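Local coordinates for protein putative dehydrogenase (Pseudomonas fluorescens, PDB 6UUG) that acts as the flavin-dependent monooxygenase of a two-component system, oxidising methanesulfinate in bacterial sulfur assimilation, at residues I310-A324 with H338-A350. Sequence-based numbering, arbitrary orientation.
Sequences IRLLVERAAALLDEA and HLATAIATAKVAA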
ATOM      1  N   ILE A 310       4.752  -2.605  15.819  1.00 24.11           N
ATOM      2  CA  ILE A 310       5.974  -1.833  16.082  1.00 20.52           C
ATOM      3  C   ILE A 310       6.407  -2.017  17.531  1.00 25.96           C
ATOM      4  O   ILE A 310       7.586  -2.248  17.821  1.00 27.17           O
ATOM      5  CB  ILE A 310       5.768  -0.337  15.782  1.00 25.18           C
ATOM      6  CG1 ILE A 310       5.384  -0.101  14.332  1.00 26.68           C
ATOM      7  CG2 ILE A 310       7.064   0.424  16.052  1.00 26.63           C
ATOM      8  CD1 ILE A 310       4.825   1.278  14.145  1.00 27.65           C
ATOM      9  N   ARG A 311       5.455  -1.889  18.459  1.00 25.74           N
ATOM     10  CA  ARG A 311       5.786  -1.989  19.880  1.00 24.57           C
ATOM     11  C   ARG A 311       6.518  -3.290  20.191  1.00 24.77           C
ATOM     12  O   ARG A 311       7.558  -3.283  20.852  1.00 26.17           O
ATOM     13  CB  ARG A 311       4.510  -1.885  20.720  1.00 27.89           C
ATOM     14  CG  ARG A 311       3.956  -0.454  20.833  1.00 26.78           C
ATOM     15  CD  ARG A 311       2.506  -0.466  21.335  1.00 28.35           C
ATOM     16  NE  ARG A 311       1.987   0.897  21.519  1.00 30.27           N
ATOM     17  CZ  ARG A 311       0.697   1.222  21.493  1.00 34.42           C
ATOM     18  NH1 ARG A 311      -0.227   0.289  21.298  1.00 34.53           N
ATOM     19  NH2 ARG A 311       0.324   2.484  21.681  1.00 35.65           N
ATOM     20  N   LEU A 312       5.981  -4.426  19.727  1.00 24.98           N
ATOM     21  CA  LEU A 312       6.636  -5.694  20.051  1.00 24.82           C
ATOM     22  C   LEU A 312       8.023  -5.800  19.413  1.00 25.02           C
ATOM     23  O   LEU A 312       8.962  -6.332  20.035  1.00 26.75           O
ATOM     24  CB  LEU A 312       5.756  -6.865  19.628  1.00 25.82           C
ATOM     25  CG  LEU A 312       4.410  -6.989  20.352  1.00 27.24           C
ATOM     26  CD1 LEU A 312       3.742  -8.315  19.951  1.00 29.27           C
ATOM     27  CD2 LEU A 312       4.579  -6.888  21.875  1.00 32.80           C
ATOM     28  N   LEU A 313       8.173  -5.341  18.167  1.00 24.56           N
ATOM     29  CA  LEU A 313       9.488  -5.408  17.527  1.00 23.76           C
ATOM     30  C   LEU A 313      10.502  -4.532  18.249  1.00 25.37           C
ATOM     31  O   LEU A 313      11.662  -4.932  18.433  1.00 26.15           O
ATOM     32  CB  LEU A 313       9.383  -4.994  16.057  1.00 26.70           C
ATOM     33  CG  LEU A 313       8.722  -5.977  15.095  1.00 25.44           C
ATOM     34  CD1 LEU A 313       8.466  -5.195  13.767  1.00 25.73           C
ATOM     35  CD2 LEU A 313       9.646  -7.186  14.878  1.00 27.19           C
ATOM     36  N   VAL A 314      10.092  -3.321  18.641  1.00 25.38           N
ATOM     37  CA  VAL A 314      11.003  -2.418  19.339  1.00 24.31           C
ATOM     38  C   VAL A 314      11.377  -2.992  20.706  1.00 26.69           C
ATOM     39  O   VAL A 314      12.550  -2.986  21.108  1.00 27.72           O
ATOM     40  CB  VAL A 314      10.373  -1.018  19.452  1.00 25.37           C
ATOM     41  CG1 VAL A 314      11.221  -0.117  20.336  1.00 28.96           C
ATOM     42  CG2 VAL A 314      10.255  -0.399  18.062  1.00 24.95           C
ATOM     43  N   GLU A 315      10.389  -3.502  21.433  1.00 24.51           N
ATOM     44  CA  GLU A 315      10.658  -4.014  22.773  1.00 28.57           C
ATOM     45  C   GLU A 315      11.482  -5.287  22.718  1.00 29.14           C
ATOM     46  O   GLU A 315      12.298  -5.534  23.622  1.00 27.47           O
ATOM     47  CB  GLU A 315       9.336  -4.220  23.511  1.00 29.03           C
ATOM     48  CG  GLU A 315       8.721  -2.886  23.879  1.00 28.13           C
ATOM     49  CD  GLU A 315       7.287  -2.966  24.376  1.00 37.07           C
ATOM     50  OE1 GLU A 315       6.701  -4.078  24.388  1.00 39.53           O
ATOM     51  OE2 GLU A 315       6.747  -1.897  24.746  1.00 36.48           O
ATOM     52  N   ARG A 316      11.302  -6.098  21.669  1.00 25.43           N
ATOM     53  CA  ARG A 316      12.146  -7.279  21.530  1.00 25.81           C
ATOM     54  C   ARG A 316      13.592  -6.890  21.259  1.00 30.29           C
ATOM     55  O   ARG A 316      14.516  -7.467  21.844  1.00 27.49           O
ATOM     56  CB  ARG A 316      11.657  -8.206  20.422  1.00 28.72           C
ATOM     57  CG  ARG A 316      12.678  -9.333  20.310  1.00 34.02           C
ATOM     58  CD  ARG A 316      12.565 -10.179  19.159  1.00 38.55           C
ATOM     59  NE  ARG A 316      12.644  -9.462  17.900  1.00 37.32           N
ATOM     60  CZ  ARG A 316      12.418 -10.086  16.759  1.00 36.54           C
ATOM     61  NH1 ARG A 316      12.126 -11.387  16.794  1.00 39.26           N
ATOM     62  NH2 ARG A 316      12.474  -9.436  15.614  1.00 30.32           N
ATOM     63  N   ALA A 317      13.817  -5.916  20.378  1.00 27.06           N
ATOM     64  CA  ALA A 317      15.185  -5.450  20.161  1.00 26.45           C
ATOM     65  C   ALA A 317      15.802  -4.892  21.437  1.00 25.47           C
ATOM     66  O   ALA A 317      17.001  -5.089  21.695  1.00 26.29           O
ATOM     67  CB  ALA A 317      15.201  -4.384  19.058  1.00 27.87           C
ATOM     68  N   ALA A 318      15.008  -4.187  22.248  1.00 25.44           N
ATOM     69  CA  ALA A 318      15.552  -3.625  23.478  1.00 26.35           C
ATOM     70  C   ALA A 318      15.961  -4.728  24.445  1.00 27.21           C
ATOM     71  O   ALA A 318      17.013  -4.631  25.078  1.00 27.89           O
ATOM     72  CB  ALA A 318      14.539  -2.682  24.130  1.00 28.01           C
ATOM     73  N   ALA A 319      15.154  -5.786  24.562  1.00 28.64           N
ATOM     74  CA  ALA A 319      15.535  -6.906  25.429  1.00 28.90           C
ATOM     75  C   ALA A 319      16.816  -7.574  24.942  1.00 30.38           C
ATOM     76  O   ALA A 319      17.692  -7.927  25.747  1.00 29.04           O
ATOM     77  CB  ALA A 319      14.394  -7.919  25.506  1.00 32.91           C
ATOM     78  N   LEU A 320      16.940  -7.776  23.629  1.00 26.89           N
ATOM     79  CA  LEU A 320      18.157  -8.369  23.089  1.00 26.31           C
ATOM     80  C   LEU A 320      19.364  -7.476  23.338  1.00 28.90           C
ATOM     81  O   LEU A 320      20.468  -7.986  23.556  1.00 29.47           O
ATOM     82  CB  LEU A 320      18.011  -8.649  21.589  1.00 26.24           C
ATOM     83  CG  LEU A 320      17.024  -9.741  21.167  1.00 28.93           C
ATOM     84  CD1 LEU A 320      16.872  -9.747  19.654  1.00 32.59           C
ATOM     85  CD2 LEU A 320      17.531 -11.094  21.639  1.00 31.08           C
ATOM     86  N   LEU A 321      19.187  -6.143  23.300  1.00 26.09           N
ATOM     87  CA  LEU A 321      20.306  -5.265  23.625  1.00 24.65           C
ATOM     88  C   LEU A 321      20.719  -5.435  25.088  1.00 27.92           C
ATOM     89  O   LEU A 321      21.918  -5.526  25.393  1.00 29.05           O
ATOM     90  CB  LEU A 321      19.946  -3.802  23.334  1.00 27.60           C
ATOM     91  CG  LEU A 321      20.931  -2.731  23.809  1.00 26.64           C
ATOM     92  CD1 LEU A 321      22.329  -3.020  23.252  1.00 29.20           C
ATOM     93  CD2 LEU A 321      20.457  -1.308  23.414  1.00 27.30           C
ATOM     94  N   ASP A 322      19.741  -5.481  26.001  1.00 27.98           N
ATOM     95  CA  ASP A 322      20.049  -5.761  27.409  1.00 28.78           C
ATOM     96  C   ASP A 322      20.913  -7.009  27.534  1.00 30.36           C
ATOM     97  O   ASP A 322      21.943  -7.003  28.227  1.00 30.53           O
ATOM     98  CB  ASP A 322      18.759  -5.952  28.222  1.00 33.71           C
ATOM     99  CG  ASP A 322      18.044  -4.647  28.546  1.00 32.38           C
ATOM    100  OD1 ASP A 322      18.588  -3.563  28.261  1.00 32.73           O
ATOM    101  OD2 ASP A 322      16.914  -4.723  29.107  1.00 34.06           O
ATOM    102  N   GLU A 323      20.504  -8.094  26.862  1.00 30.95           N
ATOM    103  CA  GLU A 323      21.206  -9.372  26.991  1.00 30.98           C
ATOM    104  C   GLU A 323      22.603  -9.299  26.384  1.00 33.87           C
ATOM    105  O   GLU A 323      23.563  -9.821  26.962  1.00 33.40           O
ATOM    106  CB  GLU A 323      20.374 -10.495  26.348  1.00 33.51           C
ATOM    107  CG  GLU A 323      19.059 -10.764  27.095  1.00 36.07           C
ATOM    108  CD  GLU A 323      18.047 -11.632  26.336  1.00 50.68           C
ATOM    109  OE1 GLU A 323      18.335 -12.095  25.204  1.00 50.11           O
ATOM    110  OE2 GLU A 323      16.942 -11.847  26.886  1.00 54.68           O
ATOM    111  N   ALA A 324      22.749  -8.614  25.243  1.00 30.59           N
ATOM    112  CA  ALA A 324      24.068  -8.470  24.630  1.00 29.80           C
ATOM    113  C   ALA A 324      24.996  -7.622  25.493  1.00 34.01           C
ATOM    114  O   ALA A 324      26.170  -7.971  25.681  1.00 35.61           O
ATOM    115  CB  ALA A 324      23.940  -7.850  23.227  1.00 29.54           C
ATOM    116  N   HIS A 338      22.747 -10.856  15.215  1.00 29.66           N
ATOM    117  CA  HIS A 338      21.318 -11.102  15.411  1.00 32.19           C
ATOM    118  C   HIS A 338      20.637  -9.901  16.051  1.00 30.07           C
ATOM    119  O   HIS A 338      19.497  -9.570  15.704  1.00 28.24           O
ATOM    120  CB  HIS A 338      21.109 -12.367  16.249  1.00 34.06           C
ATOM    121  CG  HIS A 338      21.356 -13.626  15.477  1.00 40.37           C
ATOM    122  ND1 HIS A 338      22.620 -14.118  15.240  1.00 56.27           N
ATOM    123  CD2 HIS A 338      20.503 -14.464  14.842  1.00 52.46           C
ATOM    124  CE1 HIS A 338      22.535 -15.219  14.515  1.00 47.65           C
ATOM    125  NE2 HIS A 338      21.261 -15.452  14.263  1.00 52.38           N
ATOM    126  N   LEU A 339      21.311  -9.236  16.993  1.00 28.24           N
ATOM    127  CA  LEU A 339      20.777  -7.988  17.536  1.00 26.81           C
ATOM    128  C   LEU A 339      20.631  -6.933  16.441  1.00 26.53           C
ATOM    129  O   LEU A 339      19.606  -6.250  16.353  1.00 27.11           O
ATOM    130  CB  LEU A 339      21.680  -7.460  18.658  1.00 28.06           C
ATOM    131  CG  LEU A 339      21.313  -6.091  19.242  1.00 30.12           C
ATOM    132  CD1 LEU A 339      19.903  -6.077  19.837  1.00 26.38           C
ATOM    133  CD2 LEU A 339      22.345  -5.647  20.301  1.00 29.32           C
ATOM    134  N   ALA A 340      21.671  -6.765  15.625  1.00 27.32           N
ATOM    135  CA  ALA A 340      21.618  -5.777  14.551  1.00 28.75           C
ATOM    136  C   ALA A 340      20.424  -6.014  13.625  1.00 27.10           C
ATOM    137  O   ALA A 340      19.738  -5.061  13.226  1.00 26.82           O
ATOM    138  CB  ALA A 340      22.926  -5.806  13.761  1.00 29.04           C
ATOM    139  N   THR A 341      20.173  -7.275  13.261  1.00 28.18           N
ATOM    140  CA  THR A 341      19.028  -7.596  12.410  1.00 27.34           C
ATOM    141  C   THR A 341      17.713  -7.260  13.106  1.00 27.44           C
ATOM    142  O   THR A 341      16.803  -6.691  12.489  1.00 26.93           O
ATOM    143  CB  THR A 341      19.070  -9.073  12.021  1.00 30.99           C
ATOM    144  OG1 THR A 341      20.259  -9.320  11.263  1.00 30.10           O
ATOM    145  CG2 THR A 341      17.857  -9.455  11.179  1.00 28.53           C
ATOM    146  N   ALA A 342      17.603  -7.581  14.397  1.00 26.37           N
ATOM    147  CA  ALA A 342      16.369  -7.292  15.125  1.00 25.52           C
ATOM    148  C   ALA A 342      16.106  -5.792  15.216  1.00 25.14           C
ATOM    149  O   ALA A 342      14.951  -5.350  15.146  1.00 25.91           O
ATOM    150  CB  ALA A 342      16.435  -7.898  16.534  1.00 24.96           C
ATOM    151  N   ILE A 343      17.158  -4.994  15.420  1.00 24.43           N
ATOM    152  CA  ILE A 343      16.998  -3.541  15.501  1.00 25.30           C
ATOM    153  C   ILE A 343      16.594  -2.976  14.143  1.00 24.44           C
ATOM    154  O   ILE A 343      15.710  -2.112  14.038  1.00 25.53           O
ATOM    155  CB  ILE A 343      18.296  -2.879  16.004  1.00 25.53           C
ATOM    156  CG1 ILE A 343      18.540  -3.211  17.481  1.00 24.73           C
ATOM    157  CG2 ILE A 343      18.221  -1.359  15.803  1.00 26.25           C
ATOM    158  CD1 ILE A 343      20.015  -2.938  17.936  1.00 26.39           C
ATOM    159  N   ALA A 344      17.269  -3.421  13.082  1.00 25.35           N
ATOM    160  CA  ALA A 344      16.930  -2.904  11.755  1.00 25.80           C
ATOM    161  C   ALA A 344      15.507  -3.261  11.375  1.00 26.76           C
ATOM    162  O   ALA A 344      14.808  -2.455  10.753  1.00 25.82           O
ATOM    163  CB  ALA A 344      17.901  -3.444  10.702  1.00 26.63           C
ATOM    164  N   THR A 345      15.056  -4.460  11.760  1.00 25.98           N
ATOM    165  CA  THR A 345      13.678  -4.871  11.501  1.00 25.33           C
ATOM    166  C   THR A 345      12.701  -3.937  12.205  1.00 26.10           C
ATOM    167  O   THR A 345      11.722  -3.470  11.606  1.00 26.31           O
ATOM    168  CB  THR A 345      13.488  -6.318  11.981  1.00 26.89           C
ATOM    169  OG1 THR A 345      14.327  -7.194  11.212  1.00 26.78           O
ATOM    170  CG2 THR A 345      12.050  -6.762  11.833  1.00 28.28           C
ATOM    171  N   ALA A 346      12.963  -3.649  13.485  1.00 25.05           N
ATOM    172  CA  ALA A 346      12.122  -2.717  14.238  1.00 27.12           C
ATOM    173  C   ALA A 346      12.163  -1.312  13.648  1.00 26.03           C
ATOM    174  O   ALA A 346      11.132  -0.624  13.589  1.00 27.32           O
ATOM    175  CB  ALA A 346      12.556  -2.688  15.711  1.00 23.09           C
ATOM    176  N   LYS A 347      13.346  -0.861  13.215  1.00 24.68           N
ATOM    177  CA  LYS A 347      13.475   0.487  12.669  1.00 26.45           C
ATOM    178  C   LYS A 347      12.695   0.642  11.372  1.00 25.70           C
ATOM    179  O   LYS A 347      12.043   1.677  11.160  1.00 27.34           O
ATOM    180  CB  LYS A 347      14.957   0.824  12.450  1.00 24.53           C
ATOM    181  CG  LYS A 347      15.169   2.332  12.211  1.00 28.01           C
ATOM    182  CD  LYS A 347      16.633   2.751  12.234  1.00 36.50           C
ATOM    183  CE  LYS A 347      16.775   4.219  11.800  1.00 42.67           C
ATOM    184  NZ  LYS A 347      17.779   4.369  10.723  1.00 39.33           N
ATOM    185  N   VAL A 348      12.750  -0.358  10.478  1.00 25.38           N
ATOM    186  CA  VAL A 348      11.975  -0.268   9.239  1.00 26.62           C
ATOM    187  C   VAL A 348      10.483  -0.158   9.553  1.00 25.90           C
ATOM    188  O   VAL A 348       9.776   0.704   9.012  1.00 26.41           O
ATOM    189  CB  VAL A 348      12.280  -1.461   8.320  1.00 27.74           C
ATOM    190  CG1 VAL A 348      11.327  -1.467   7.124  1.00 27.42           C
ATOM    191  CG2 VAL A 348      13.719  -1.347   7.823  1.00 27.64           C
ATOM    192  N   ALA A 349       9.987  -1.003  10.463  1.00 25.87           N
ATOM    193  CA  ALA A 349       8.571  -0.957  10.811  1.00 26.86           C
ATOM    194  C   ALA A 349       8.206   0.372  11.457  1.00 25.04           C
ATOM    195  O   ALA A 349       7.200   0.997  11.087  1.00 27.97           O
ATOM    196  CB  ALA A 349       8.205  -2.111  11.744  1.00 28.49           C
ATOM    197  N   ALA A 350       9.011   0.826  12.419  1.00 24.08           N
ATOM    198  CA  ALA A 350       8.700   2.091  13.086  1.00 24.57           C
ATOM    199  C   ALA A 350       8.725   3.246  12.098  1.00 26.00           C
ATOM    200  O   ALA A 350       7.896   4.152  12.179  1.00 26.12           O
ATOM    201  CB  ALA A 350       9.677   2.365  14.222  1.00 26.16           C
TER
HETATM  202  O   HOH W   1      12.979  -6.697  16.625  1.00 27.52           O
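L339 is a knob in a hole formed by A317, L320, L321 and A324. With CG anti to the backbone N (chi1 175°), its forked end reaches across to helix 310-324: CD1 rests against the backbone, 3.5 Å from L321 N, while CD2 meets L321 CD1 and A324 CB. One turn on, the methyl CB of A342 touches L320 CD1 at 3.7 Å, and A317 CB packs against I343 CG1. The backbones come nearest where A346 faces L313, the A346 CB being 3.6 Å from L313 O. L313 splits its branches, CD1 going to A349 CB and CD2 crossing the T345 side chain at about a right angle to meet its CG2. Farther along, I310 sets CG2 on A350 CB at 3.7 Å and runs CG1 and CD1 past A349 O. Cutting I310 back to an alanine removes CG1, CG2 and CD1, which is likely to open a gap beside A349 and A350. The two segments are an antiparallel pair in the C-terminal helical bundle of the acyl-CoA dehydrogenase fold, their axes approaching to 8.5 Å at 154°, and the small side chains of A342, A346, A349 and A350 are consistent with this close approach. No direct hydrogen bond joins them; instead a water donates to L313 O and A342 O and accepts from R316 NH2 (3.0 Å), in the plane of the guanidinium. R316 NH2 also forms a salt bridge with E308 of the second subunit, tying the water-bridged seam to the subunit interface. T345 OG1 is turned back to T341 O (2.8 Å), above the carbonyl plane and on the face opposite T345 N, leaving CG2 for L313. Helix 247-277 packs on V314 and L339, and W304 of the second subunit lies against T345.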